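Local coordinates for uncharacterized protein (Bacteroides ovatus, PDB 4IRT) that is of unknown function but, as a putative neuraminidase with BNR-like repeats, probably acts on sialic acid-containing glycans from a beta-propeller scaffold, at residues T59-Y65 with L108-K113; E83-V88 with Y99-P105; F139-S143 with Y180-Y184; I169-G173 with L193-W197. All coordinates share one frame; numbering follows the deposited sequence. Where two conformers were deposited one is given.

Contact 1: residues T59-Y65 with L108-K113. With EDO (1,2-ethanediol), chain J.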
# COMPACT_ATOMS: atom_id res chain seq x y z
N THR A 59 10.26 -18.31 12.29
CA THR A 59 10.70 -19.33 11.39
C THR A 59 10.87 -18.63 10.06
O THR A 59 9.95 -18.01 9.56
CB THR A 59 9.66 -20.47 11.31
OG1 THR A 59 9.54 -21.04 12.63
CG2 THR A 59 10.07 -21.58 10.35
N LEU A 60 12.07 -18.72 9.50
CA LEU A 60 12.35 -18.06 8.22
C LEU A 60 12.70 -19.10 7.17
O LEU A 60 13.38 -20.09 7.47
CB LEU A 60 13.50 -17.07 8.36
CG LEU A 60 13.30 -15.96 9.40
CD1 LEU A 60 14.59 -15.17 9.56
CD2 LEU A 60 12.12 -15.07 9.07
N HIS A 61 12.23 -18.89 5.94
CA HIS A 61 12.43 -19.86 4.85
C HIS A 61 12.87 -19.10 3.61
O HIS A 61 12.12 -18.26 3.11
CB HIS A 61 11.15 -20.65 4.56
CG HIS A 61 11.24 -21.50 3.33
ND1 HIS A 61 12.06 -22.61 3.25
CD2 HIS A 61 10.61 -21.41 2.14
CE1 HIS A 61 11.91 -23.18 2.06
NE2 HIS A 61 11.07 -22.45 1.36
N ARG A 62 14.10 -19.36 3.16
CA ARG A 62 14.54 -18.85 1.86
C ARG A 62 13.88 -19.69 0.76
O ARG A 62 14.10 -20.91 0.69
CB ARG A 62 16.06 -18.90 1.72
CG ARG A 62 16.53 -18.09 0.52
CD ARG A 62 18.02 -18.14 0.31
NE ARG A 62 18.39 -19.35 -0.40
CZ ARG A 62 19.60 -19.59 -0.91
NH1 ARG A 62 20.58 -18.69 -0.82
NH2 ARG A 62 19.82 -20.76 -1.55
N THR A 63 13.05 -19.06 -0.06
CA THR A 63 12.34 -19.77 -1.12
C THR A 63 13.29 -20.03 -2.29
O THR A 63 14.47 -19.65 -2.27
CB THR A 63 11.12 -18.97 -1.63
OG1 THR A 63 11.58 -17.83 -2.40
CG2 THR A 63 10.25 -18.47 -0.46
N GLN A 64 12.73 -20.63 -3.33
CA GLN A 64 13.47 -20.99 -4.52
C GLN A 64 13.53 -19.82 -5.50
O GLN A 64 14.10 -19.96 -6.58
CB GLN A 64 12.81 -22.21 -5.18
CG GLN A 64 11.38 -21.95 -5.72
CD GLN A 64 10.30 -22.37 -4.75
OE1 GLN A 64 10.35 -22.00 -3.57
NE2 GLN A 64 9.29 -23.10 -5.24
N TYR A 65 12.93 -18.69 -5.14
CA TYR A 65 12.79 -17.56 -6.05
C TYR A 65 13.67 -16.38 -5.68
O TYR A 65 13.93 -16.12 -4.51
CB TYR A 65 11.33 -17.10 -6.10
CG TYR A 65 10.42 -18.21 -6.56
CD1 TYR A 65 10.58 -18.78 -7.83
CD2 TYR A 65 9.41 -18.71 -5.74
CE1 TYR A 65 9.75 -19.80 -8.27
CE2 TYR A 65 8.58 -19.73 -6.18
CZ TYR A 65 8.76 -20.27 -7.44
OH TYR A 65 7.95 -21.30 -7.90
N LEU A 108 5.45 -22.07 4.66
CA LEU A 108 6.33 -21.07 4.05
C LEU A 108 6.90 -21.58 2.74
O LEU A 108 7.49 -20.81 2.00
CB LEU A 108 7.48 -20.74 5.01
CG LEU A 108 7.13 -20.17 6.36
CD1 LEU A 108 8.41 -19.91 7.13
CD2 LEU A 108 6.32 -18.88 6.25
N GLU A 109 6.70 -22.86 2.43
CA GLU A 109 7.14 -23.43 1.18
C GLU A 109 6.11 -23.15 0.09
O GLU A 109 4.90 -23.32 0.29
CB GLU A 109 7.32 -24.93 1.30
CG GLU A 109 8.33 -25.38 2.33
CD GLU A 109 8.54 -26.87 2.21
OE1 GLU A 109 9.00 -27.35 1.13
OE2 GLU A 109 8.19 -27.58 3.17
N LEU A 110 6.63 -22.74 -1.06
CA LEU A 110 5.85 -22.36 -2.21
C LEU A 110 5.95 -23.40 -3.31
O LEU A 110 6.97 -24.05 -3.47
CB LEU A 110 6.41 -21.04 -2.75
CG LEU A 110 6.35 -19.83 -1.82
CD1 LEU A 110 7.05 -18.63 -2.44
CD2 LEU A 110 4.89 -19.54 -1.54
N GLY A 111 4.90 -23.56 -4.08
CA GLY A 111 4.95 -24.33 -5.32
C GLY A 111 5.53 -23.52 -6.48
O GLY A 111 6.16 -22.47 -6.30
N ASP A 112 5.27 -24.01 -7.69
CA ASP A 112 5.72 -23.34 -8.90
C ASP A 112 4.91 -22.06 -9.14
O ASP A 112 3.78 -21.91 -8.65
CB ASP A 112 5.56 -24.26 -10.12
CG ASP A 112 6.34 -25.56 -10.01
OD1 ASP A 112 7.25 -25.70 -9.20
OD2 ASP A 112 6.03 -26.45 -10.81
N LYS A 113 5.49 -21.17 -9.93
CA LYS A 113 4.78 -20.01 -10.47
C LYS A 113 3.57 -20.48 -11.28
O LYS A 113 3.67 -21.47 -12.03
CB LYS A 113 5.73 -19.16 -11.33
CG LYS A 113 6.80 -18.43 -10.53
CD LYS A 113 7.73 -17.61 -11.40
CE LYS A 113 8.77 -16.88 -10.53
NZ LYS A 113 9.79 -16.13 -11.35
C1 EDO J . 2.46 -25.57 -7.87
O1 EDO J . 3.68 -26.33 -7.85
C2 EDO J . 1.82 -25.63 -9.24
O2 EDO J . 0.98 -26.77 -9.29
O HOH W 1 9.72 -22.82 -1.26
O HOH W 2 9.29 -24.41 -7.86
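Tyr-65 has CG anti to its own carbonyl carbon (chi1 -59°), which carries its hydroxyl across to Gly-111; beside it, Gln-64 bends at chi2 (-96°) and brings its amide to Leu-110. Its first torsion, between backbone N and carbonyl carbon, sets Gln-64 CG over the centre of the Tyr-65 ring. Gln-64 NE2 donates to Leu-110 O at 3.1 Å, nearly straight (176°), the acceptor lying in the plane of the Gln-64 amide while the donor stands well above the carbonyl plane. Tyr-65 OH donates to Gly-111 O at 2.7 Å, an oxygen that sits in plane at the ring edge. Water 1 donates to Gln-64 OE1, accepts from Leu-110 N and meets His-61 NE2; water 2 accepts from Gln-64 NE2 and donates to Asp-112 OD1. Held at NE2 by Leu-110 O and at OE1 by water, the amide probably keeps this flip.

Beside these polar links, Leu-110 CD1 packs on Thr-63 CG2 at 3.8 Å and on Tyr-65 CD2 at 4.1 Å. Lys-113 runs extended past the Tyr-65 ring in the opposite direction, Lys-113 CE 3.8 Å from Tyr-65 CD1, and its NZ bonds Asn-98. His-61 CB meets Leu-108 CB at 3.7 Å; the nearby Leu-108 O is buried without a hydrogen-bond partner. Thr-63 OG1 accepts from Tyr-65 N in an ST turn and also bonds Leu-46 O.

Strand 59-63, outermost in its four-strand sheet, pairs with strand 45-52. The loop 108-113, backbone-bonded to Arg-101 and Ile-103, is wedged between this sheet and strands 86-90 and 99-101 of the next, consistent with adjacent beta-propeller blades.

Contact 2: residues E83-V88 with Y99-P105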
# COMPACT_ATOMS: atom_id res chain seq x y z
N GLU A 83 -8.33 -20.20 4.17
CA GLU A 83 -7.89 -21.54 4.52
C GLU A 83 -6.46 -21.50 5.00
O GLU A 83 -5.91 -22.51 5.40
CB GLU A 83 -8.02 -22.50 3.34
CG GLU A 83 -9.44 -23.01 3.14
CD GLU A 83 -9.66 -23.69 1.79
OE1 GLU A 83 -8.76 -23.71 0.92
OE2 GLU A 83 -10.79 -24.16 1.58
N GLY A 84 -5.86 -20.32 5.03
CA GLY A 84 -4.56 -20.17 5.62
C GLY A 84 -3.40 -20.33 4.64
O GLY A 84 -2.27 -20.47 5.08
N TYR A 85 -3.68 -20.31 3.34
CA TYR A 85 -2.64 -20.40 2.31
C TYR A 85 -2.03 -19.01 2.09
O TYR A 85 -2.75 -18.02 2.04
CB TYR A 85 -3.17 -20.92 0.96
CG TYR A 85 -3.51 -22.37 0.98
CD1 TYR A 85 -4.77 -22.81 1.36
CD2 TYR A 85 -2.58 -23.32 0.61
CE1 TYR A 85 -5.08 -24.16 1.40
CE2 TYR A 85 -2.87 -24.67 0.64
CZ TYR A 85 -4.12 -25.09 1.04
OH TYR A 85 -4.41 -26.44 1.08
N ILE A 86 -0.71 -18.95 2.02
CA ILE A 86 -0.04 -17.73 1.61
C ILE A 86 -0.17 -17.62 0.08
O ILE A 86 0.09 -18.59 -0.64
CB ILE A 86 1.46 -17.71 1.95
CG1 ILE A 86 1.72 -17.88 3.44
CG2 ILE A 86 2.09 -16.42 1.43
CD1 ILE A 86 3.17 -18.12 3.81
N HIS A 87 -0.61 -16.45 -0.39
CA HIS A 87 -0.54 -16.08 -1.79
C HIS A 87 0.52 -14.98 -1.90
O HIS A 87 0.50 -14.04 -1.12
CB HIS A 87 -1.86 -15.50 -2.25
CG HIS A 87 -2.99 -16.47 -2.21
ND1 HIS A 87 -3.63 -16.92 -3.35
CD2 HIS A 87 -3.59 -17.11 -1.17
CE1 HIS A 87 -4.58 -17.77 -3.01
NE2 HIS A 87 -4.59 -17.89 -1.69
N VAL A 88 1.41 -15.09 -2.88
CA VAL A 88 2.49 -14.13 -3.01
C VAL A 88 2.79 -13.84 -4.47
O VAL A 88 2.85 -14.75 -5.31
CB VAL A 88 3.75 -14.60 -2.24
CG1 VAL A 88 4.33 -15.85 -2.87
CG2 VAL A 88 4.78 -13.48 -2.16
N TYR A 99 3.57 -15.42 -9.52
CA TYR A 99 2.55 -15.71 -8.53
C TYR A 99 2.68 -17.16 -8.05
O TYR A 99 2.72 -18.10 -8.88
CB TYR A 99 1.16 -15.47 -9.13
CG TYR A 99 0.04 -16.04 -8.30
CD1 TYR A 99 -0.13 -15.66 -6.97
CD2 TYR A 99 -0.83 -16.98 -8.83
CE1 TYR A 99 -1.15 -16.18 -6.20
CE2 TYR A 99 -1.86 -17.50 -8.08
CZ TYR A 99 -2.02 -17.12 -6.76
OH TYR A 99 -3.04 -17.64 -6.02
N CYS A 100 2.76 -17.33 -6.74
CA CYS A 100 2.88 -18.63 -6.09
C CYS A 100 1.97 -18.69 -4.90
O CYS A 100 1.53 -17.64 -4.36
CB CYS A 100 4.27 -18.81 -5.54
SG CYS A 100 5.50 -18.76 -6.82
N ARG A 101 1.76 -19.92 -4.43
CA ARG A 101 0.94 -20.17 -3.23
C ARG A 101 1.64 -21.19 -2.37
O ARG A 101 2.37 -22.04 -2.88
CB ARG A 101 -0.43 -20.74 -3.58
CG ARG A 101 -1.49 -19.75 -4.02
CD ARG A 101 -2.87 -20.41 -4.04
NE ARG A 101 -2.97 -21.56 -4.95
CZ ARG A 101 -3.53 -21.57 -6.17
NH1 ARG A 101 -4.05 -20.47 -6.70
NH2 ARG A 101 -3.57 -22.69 -6.86
N SER A 102 1.41 -21.11 -1.06
CA SER A 102 1.81 -22.14 -0.10
C SER A 102 1.44 -23.51 -0.60
O SER A 102 0.34 -23.69 -1.15
CB SER A 102 1.07 -21.96 1.23
OG SER A 102 1.47 -20.82 1.91
N ILE A 103 2.29 -24.50 -0.34
CA ILE A 103 1.96 -25.89 -0.70
C ILE A 103 0.91 -26.49 0.25
O ILE A 103 0.29 -27.49 -0.08
CB ILE A 103 3.21 -26.81 -0.73
CG1 ILE A 103 3.83 -26.97 0.66
CG2 ILE A 103 4.25 -26.28 -1.72
CD1 ILE A 103 4.98 -27.97 0.65
N ALA A 104 0.72 -25.88 1.41
CA ALA A 104 -0.21 -26.35 2.43
C ALA A 104 -0.57 -25.17 3.33
O ALA A 104 0.14 -24.16 3.32
CB ALA A 104 0.45 -27.46 3.26
N PRO A 105 -1.67 -25.28 4.10
CA PRO A 105 -2.05 -24.18 4.98
C PRO A 105 -0.91 -23.80 5.90
O PRO A 105 -0.30 -24.68 6.50
CB PRO A 105 -3.21 -24.76 5.78
CG PRO A 105 -3.86 -25.72 4.84
CD PRO A 105 -2.72 -26.32 4.05
O HOH W 3 -2.73 -28.32 0.27
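Tyr-85 and Pro-105 lie side by side and point the same way, the proline N over one face of the phenol and its CD 3.5 Å from Tyr-85 CZ. A chi1 of -72° stands the ring up beside the other segment, where its CD2 comes within 3.4 Å of Ser-102 O. The hydroxyl bonds water 3, which in turn donates to Ile-103 O. Without the phenol of Tyr-85, as with a serine here, Pro-105 would probably lose its flat neighbour and water 3 its link to this segment.

His-87 is held from several directions. Its ND1 shares a hydrogen bond with Tyr-99 OH at 2.8 Å, and this ND1 lies in the plane of the Tyr-99 ring, at its edge; its NE2 bonds Asp-81. Over one imidazole face sits Arg-101 CG, 3.9 Å from the centroid, a CH-pi contact. The arginine, in the conformer described, bends at chi3 (-60°) and swings NH1 back to Tyr-99 OH.

The backbones pair antiparallel. Val-88 and Cys-100 form a hydrogen-bonded pair, each N giving to the other's O, whereas His-87 and Arg-101 face each other as a non-hydrogen-bonded pair. Next along, Ser-102 bonds Ile-86 twice: its N donates to Ile-86 O at 2.9 Å, and its OG accepts from Ile-86 N while also bonding Ser-107 O.

Tyr-99 OH thus gathers His-87 ND1, Arg-101 NH1 and, from strand 162-167, Trp-163 NE1. In this buried setting the bonds at ND1 and NE2 are likely to fix the turn of the imidazole, and those at Tyr-99 OH to hold the position of the hydroxyl.

Contact 3: residues F139-S143 with Y180-Y184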
# COMPACT_ATOMS: atom_id res chain seq x y z
N PHE A 139 -7.11 -9.39 -6.04
CA PHE A 139 -5.79 -9.05 -6.55
C PHE A 139 -5.96 -7.92 -7.54
O PHE A 139 -6.82 -7.95 -8.39
CB PHE A 139 -5.14 -10.22 -7.24
CG PHE A 139 -3.70 -9.98 -7.69
CD1 PHE A 139 -2.67 -9.87 -6.77
CD2 PHE A 139 -3.39 -9.95 -9.03
CE1 PHE A 139 -1.34 -9.73 -7.19
CE2 PHE A 139 -2.09 -9.82 -9.47
CZ PHE A 139 -1.06 -9.71 -8.55
N VAL A 140 -5.10 -6.93 -7.40
CA VAL A 140 -5.10 -5.79 -8.29
C VAL A 140 -3.68 -5.58 -8.80
O VAL A 140 -2.71 -5.75 -8.05
CB VAL A 140 -5.61 -4.50 -7.64
CG1 VAL A 140 -5.54 -3.36 -8.65
CG2 VAL A 140 -7.03 -4.67 -7.16
N TYR A 141 -3.57 -5.21 -10.07
CA TYR A 141 -2.27 -4.87 -10.64
C TYR A 141 -2.45 -3.90 -11.79
O TYR A 141 -3.57 -3.72 -12.27
CB TYR A 141 -1.52 -6.14 -11.07
CG TYR A 141 -2.12 -6.94 -12.22
CD1 TYR A 141 -3.18 -7.80 -12.00
CD2 TYR A 141 -1.64 -6.83 -13.53
CE1 TYR A 141 -3.74 -8.54 -13.03
CE2 TYR A 141 -2.18 -7.58 -14.56
CZ TYR A 141 -3.24 -8.43 -14.30
OH TYR A 141 -3.82 -9.20 -15.31
N ARG A 142 -1.33 -3.31 -12.20
CA ARG A 142 -1.29 -2.46 -13.39
C ARG A 142 -0.75 -3.27 -14.56
O ARG A 142 0.34 -3.86 -14.51
CB ARG A 142 -0.40 -1.21 -13.22
CG ARG A 142 -0.46 -0.29 -14.44
CD ARG A 142 0.52 0.88 -14.43
NE ARG A 142 1.89 0.51 -14.76
CZ ARG A 142 2.94 1.32 -14.59
NH1 ARG A 142 2.75 2.55 -14.12
NH2 ARG A 142 4.16 0.91 -14.89
N SER A 143 -1.54 -3.33 -15.61
CA SER A 143 -1.15 -4.01 -16.82
C SER A 143 -0.69 -3.01 -17.87
O SER A 143 -1.40 -2.04 -18.17
CB SER A 143 -2.33 -4.80 -17.40
OG SER A 143 -1.91 -5.46 -18.59
N TYR A 180 -2.93 6.46 -10.81
CA TYR A 180 -2.23 5.74 -9.75
C TYR A 180 -3.18 5.65 -8.59
O TYR A 180 -3.68 6.68 -8.12
CB TYR A 180 -0.95 6.45 -9.33
CG TYR A 180 0.05 6.44 -10.43
CD1 TYR A 180 0.93 5.37 -10.57
CD2 TYR A 180 0.10 7.47 -11.33
CE1 TYR A 180 1.86 5.35 -11.62
CE2 TYR A 180 1.02 7.46 -12.38
CZ TYR A 180 1.88 6.39 -12.52
OH TYR A 180 2.77 6.40 -13.57
N TRP A 181 -3.41 4.42 -8.14
CA TRP A 181 -4.47 4.11 -7.21
C TRP A 181 -3.98 3.47 -5.92
O TRP A 181 -2.85 3.03 -5.84
CB TRP A 181 -5.50 3.18 -7.87
CG TRP A 181 -4.88 1.92 -8.44
CD1 TRP A 181 -4.58 0.78 -7.79
CD2 TRP A 181 -4.50 1.72 -9.82
NE1 TRP A 181 -3.99 -0.14 -8.67
CE2 TRP A 181 -3.95 0.43 -9.92
CE3 TRP A 181 -4.55 2.53 -10.95
CZ2 TRP A 181 -3.45 -0.07 -11.12
CZ3 TRP A 181 -4.08 2.04 -12.13
CH2 TRP A 181 -3.51 0.75 -12.21
N GLN A 182 -4.87 3.42 -4.95
CA GLN A 182 -4.74 2.64 -3.71
C GLN A 182 -6.12 2.20 -3.24
O GLN A 182 -7.14 2.83 -3.59
CB GLN A 182 -4.02 3.45 -2.59
CG GLN A 182 -4.60 4.84 -2.31
CD GLN A 182 -4.05 5.94 -3.19
OE1 GLN A 182 -2.92 5.87 -3.69
NE2 GLN A 182 -4.87 6.98 -3.42
N LEU A 183 -6.17 1.08 -2.53
CA LEU A 183 -7.42 0.47 -2.11
C LEU A 183 -7.32 0.04 -0.67
O LEU A 183 -6.24 -0.01 -0.09
CB LEU A 183 -7.78 -0.76 -2.95
CG LEU A 183 -7.91 -0.53 -4.44
CD1 LEU A 183 -6.59 -0.74 -5.15
CD2 LEU A 183 -8.91 -1.43 -5.11
N TYR A 184 -8.48 -0.30 -0.13
CA TYR A 184 -8.60 -0.85 1.20
C TYR A 184 -9.93 -1.57 1.30
O TYR A 184 -10.94 -1.08 0.79
CB TYR A 184 -8.55 0.26 2.23
CG TYR A 184 -8.47 -0.18 3.67
CD1 TYR A 184 -7.24 -0.54 4.23
CD2 TYR A 184 -9.59 -0.15 4.51
CE1 TYR A 184 -7.13 -0.93 5.56
CE2 TYR A 184 -9.49 -0.53 5.86
CZ TYR A 184 -8.23 -0.90 6.38
OH TYR A 184 -8.08 -1.27 7.69
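Trp-181 reaches across to strand 139-143 and touches three consecutive residues. NE1 lies 3.6 Å from Val-140 CG1, CZ2 comes near the backbone Tyr-141 O, and CH2 meets Arg-142 CB at 3.8 Å, with Arg-142 CA in the plane of the indole at its edge. Trp-181 CG stands between backbone N and carbonyl carbon (chi1 55°), the choice that points the ring at this neighbour. Farther along, Leu-183 CD2 packs on Val-140 CG2 at 4.3 Å. At the other end Arg-142 crosses the indole at about a right angle and then bends at chi3, bringing NH1, in the conformer described, to 3.9 Å from Tyr-180 CE1; guanidinium and phenol planes are 63° apart. No hydrogen bond crosses the contact, so shape and apolar surface do the joining.

Around this first shell, Leu-151 touches both Val-140 and Trp-181, Glu-128 lies against Trp-181 and Leu-183, and Leu-193 and Trp-195 of the adjoining strand press on Trp-181 as well. Were the indole of Trp-181 cut back to a leucine, a gap is likely to open between the two strands, with Val-140 CG1 and the Arg-142 stem losing their packing surface.

The two strands run antiparallel, their axes 9.4 Å apart, too far for backbone pairing: they belong to different sheets that face each other through side chains, consistent with adjacent blades of a beta-propeller. Strand 137-143 is bonded between strands 124-131 and 151-157 in one, while strand 178-185 is the first strand of the following sheet, next to strand 191-198.

Contact 4: residues I169-G173 with L193-W197. With EDO (1,2-ethanediol), chain K.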
# COMPACT_ATOMS: atom_id res chain seq x y z
N ILE A 169 -11.91 -3.19 -17.27
CA ILE A 169 -11.73 -1.74 -17.29
C ILE A 169 -12.59 -1.02 -16.25
O ILE A 169 -13.81 -0.85 -16.41
CB ILE A 169 -11.97 -1.13 -18.68
CG1 ILE A 169 -11.28 -1.96 -19.79
CG2 ILE A 169 -11.43 0.30 -18.70
CD1 ILE A 169 -11.33 -1.32 -21.15
N LEU A 170 -11.93 -0.59 -15.18
CA LEU A 170 -12.57 0.07 -14.08
C LEU A 170 -12.31 1.57 -14.13
O LEU A 170 -13.24 2.36 -14.00
CB LEU A 170 -12.04 -0.51 -12.77
CG LEU A 170 -12.63 0.03 -11.48
CD1 LEU A 170 -14.16 0.02 -11.50
CD2 LEU A 170 -12.11 -0.80 -10.32
N ILE A 171 -11.04 1.95 -14.35
CA ILE A 171 -10.64 3.35 -14.50
C ILE A 171 -10.13 3.50 -15.93
O ILE A 171 -9.26 2.75 -16.37
CB ILE A 171 -9.56 3.75 -13.50
CG1 ILE A 171 -10.00 3.54 -12.05
CG2 ILE A 171 -9.19 5.21 -13.66
CD1 ILE A 171 -8.86 3.73 -11.06
N ASP A 172 -10.72 4.46 -16.65
CA ASP A 172 -10.45 4.65 -18.06
C ASP A 172 -9.65 5.93 -18.25
O ASP A 172 -10.16 7.02 -18.02
CB ASP A 172 -11.78 4.73 -18.83
CG ASP A 172 -11.62 4.68 -20.34
OD1 ASP A 172 -10.48 4.60 -20.86
OD2 ASP A 172 -12.68 4.72 -21.01
N GLY A 173 -8.40 5.76 -18.68
CA GLY A 173 -7.52 6.87 -19.04
C GLY A 173 -7.76 7.40 -20.44
O GLY A 173 -7.10 8.35 -20.85
N LEU A 193 -11.62 2.50 -3.14
CA LEU A 193 -10.64 2.81 -4.18
C LEU A 193 -10.49 4.31 -4.34
O LEU A 193 -11.48 5.02 -4.50
CB LEU A 193 -11.15 2.23 -5.51
CG LEU A 193 -10.46 2.63 -6.81
CD1 LEU A 193 -9.04 2.11 -6.88
CD2 LEU A 193 -11.26 2.10 -7.98
N SER A 194 -9.25 4.79 -4.30
CA SER A 194 -8.95 6.20 -4.63
C SER A 194 -7.73 6.26 -5.55
O SER A 194 -6.93 5.30 -5.64
CB SER A 194 -8.71 7.04 -3.38
OG SER A 194 -7.70 6.49 -2.57
N TRP A 195 -7.60 7.39 -6.25
CA TRP A 195 -6.54 7.56 -7.23
C TRP A 195 -6.30 9.01 -7.57
O TRP A 195 -7.13 9.84 -7.28
CB TRP A 195 -6.84 6.77 -8.51
CG TRP A 195 -7.96 7.23 -9.36
CD1 TRP A 195 -7.86 8.03 -10.50
CD2 TRP A 195 -9.35 6.89 -9.23
NE1 TRP A 195 -9.10 8.20 -11.06
CE2 TRP A 195 -10.03 7.52 -10.31
CE3 TRP A 195 -10.10 6.16 -8.30
CZ2 TRP A 195 -11.42 7.45 -10.46
CZ3 TRP A 195 -11.51 6.07 -8.46
CH2 TRP A 195 -12.14 6.70 -9.54
N VAL A 196 -5.15 9.26 -8.18
CA VAL A 196 -4.83 10.55 -8.79
C VAL A 196 -4.68 10.29 -10.28
O VAL A 196 -4.37 9.16 -10.72
CB VAL A 196 -3.52 11.17 -8.24
CG1 VAL A 196 -3.58 11.23 -6.70
CG2 VAL A 196 -2.29 10.41 -8.73
N TRP A 197 -4.96 11.31 -11.06
CA TRP A 197 -4.68 11.25 -12.46
C TRP A 197 -3.26 11.67 -12.70
O TRP A 197 -2.72 12.51 -11.97
CB TRP A 197 -5.58 12.19 -13.22
CG TRP A 197 -7.04 11.85 -13.14
CD1 TRP A 197 -8.02 12.61 -12.59
CD2 TRP A 197 -7.70 10.68 -13.68
NE1 TRP A 197 -9.25 11.99 -12.75
CE2 TRP A 197 -9.07 10.82 -13.42
CE3 TRP A 197 -7.25 9.55 -14.39
CZ2 TRP A 197 -10.03 9.85 -13.84
CZ3 TRP A 197 -8.19 8.62 -14.80
CH2 TRP A 197 -9.56 8.77 -14.52
C1 EDO K . -6.09 4.29 -15.97
O1 EDO K . -5.37 3.98 -17.15
C2 EDO K . -6.06 3.10 -15.00
O2 EDO K . -6.79 1.98 -15.49
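Ile-171 does most of the apolar work here, lodging its two branches against two tryptophans. Its CD1 lies over one face of the Trp-195 indole, 4.0 Å from the centroid of the five-membered ring and 22° off the normal, a CH-pi contact. CG2, anti to the backbone N, takes the other direction and meets Trp-197 CH2 at 3.7 Å. The Ile-171 and Trp-195 side chains slide past each other in opposite directions, whereas Trp-197 is approached obliquely. Next door, Leu-170 and Leu-193 reach toward each other tip to tip, CD2 to CD2 at 3.8 Å, and Ile-171 CD1 also comes within 4.2 Å of Leu-193 CD2.

The rings are set against each other too. Trp-195 NE1 stands above one face of Trp-197, toward its rim, while Trp-197 CD2 lies in the plane of Trp-195 at its edge, so Ile-171 is received by two differently turned indoles.

No hydrogen bond crosses between the two segments; the polar bonds here go to other partners. Ile-171 O accepts from O2 of an ethanediol at 2.7 Å, a molecule probably from the crystallisation liquor that also bonds Leu-151 N and Gly-149 O. Trp-197 NE1 is bonded to Tyr-240 OH, Asp-172 OD1 is hydrogen-bonded to Glu-174 N, and the backbones of Leu-170 and Asp-172 bond Ile-233.

This is a connection between successive sheets of a beta-propeller: the loop leaving strand 162-167 lays its aliphatic side chains on one face of strand 191-198 before the chain enters strand 178-185, with Leu-151 of the preceding sheet completing the buried apolar layer.

Along the chain, contact 2 is nested within the loop closed by contact 1, and contacts 3 and 4 follow, their segments alternating. Contacts 1 and 2 have centres 10 Å apart and touch, the loop 108-113 probably hydrogen-bonding to Arg-101 and Ile-103. Contacts 3 and 4 are centred 9 Å apart and share a sheet, since strands 178-185 and 191-198 are neighbours in it. The two groups are well separated: contacts 1 and 4 lie about 34 Å apart between centres, contacts 2 and 3 about 21 Å. Contact 3 packs strands of successive sheets, contacts 1 and 4 lay loops between sheets against strands, and contact 2 builds one hairpin, consistent with a propeller whose blades pack side by side.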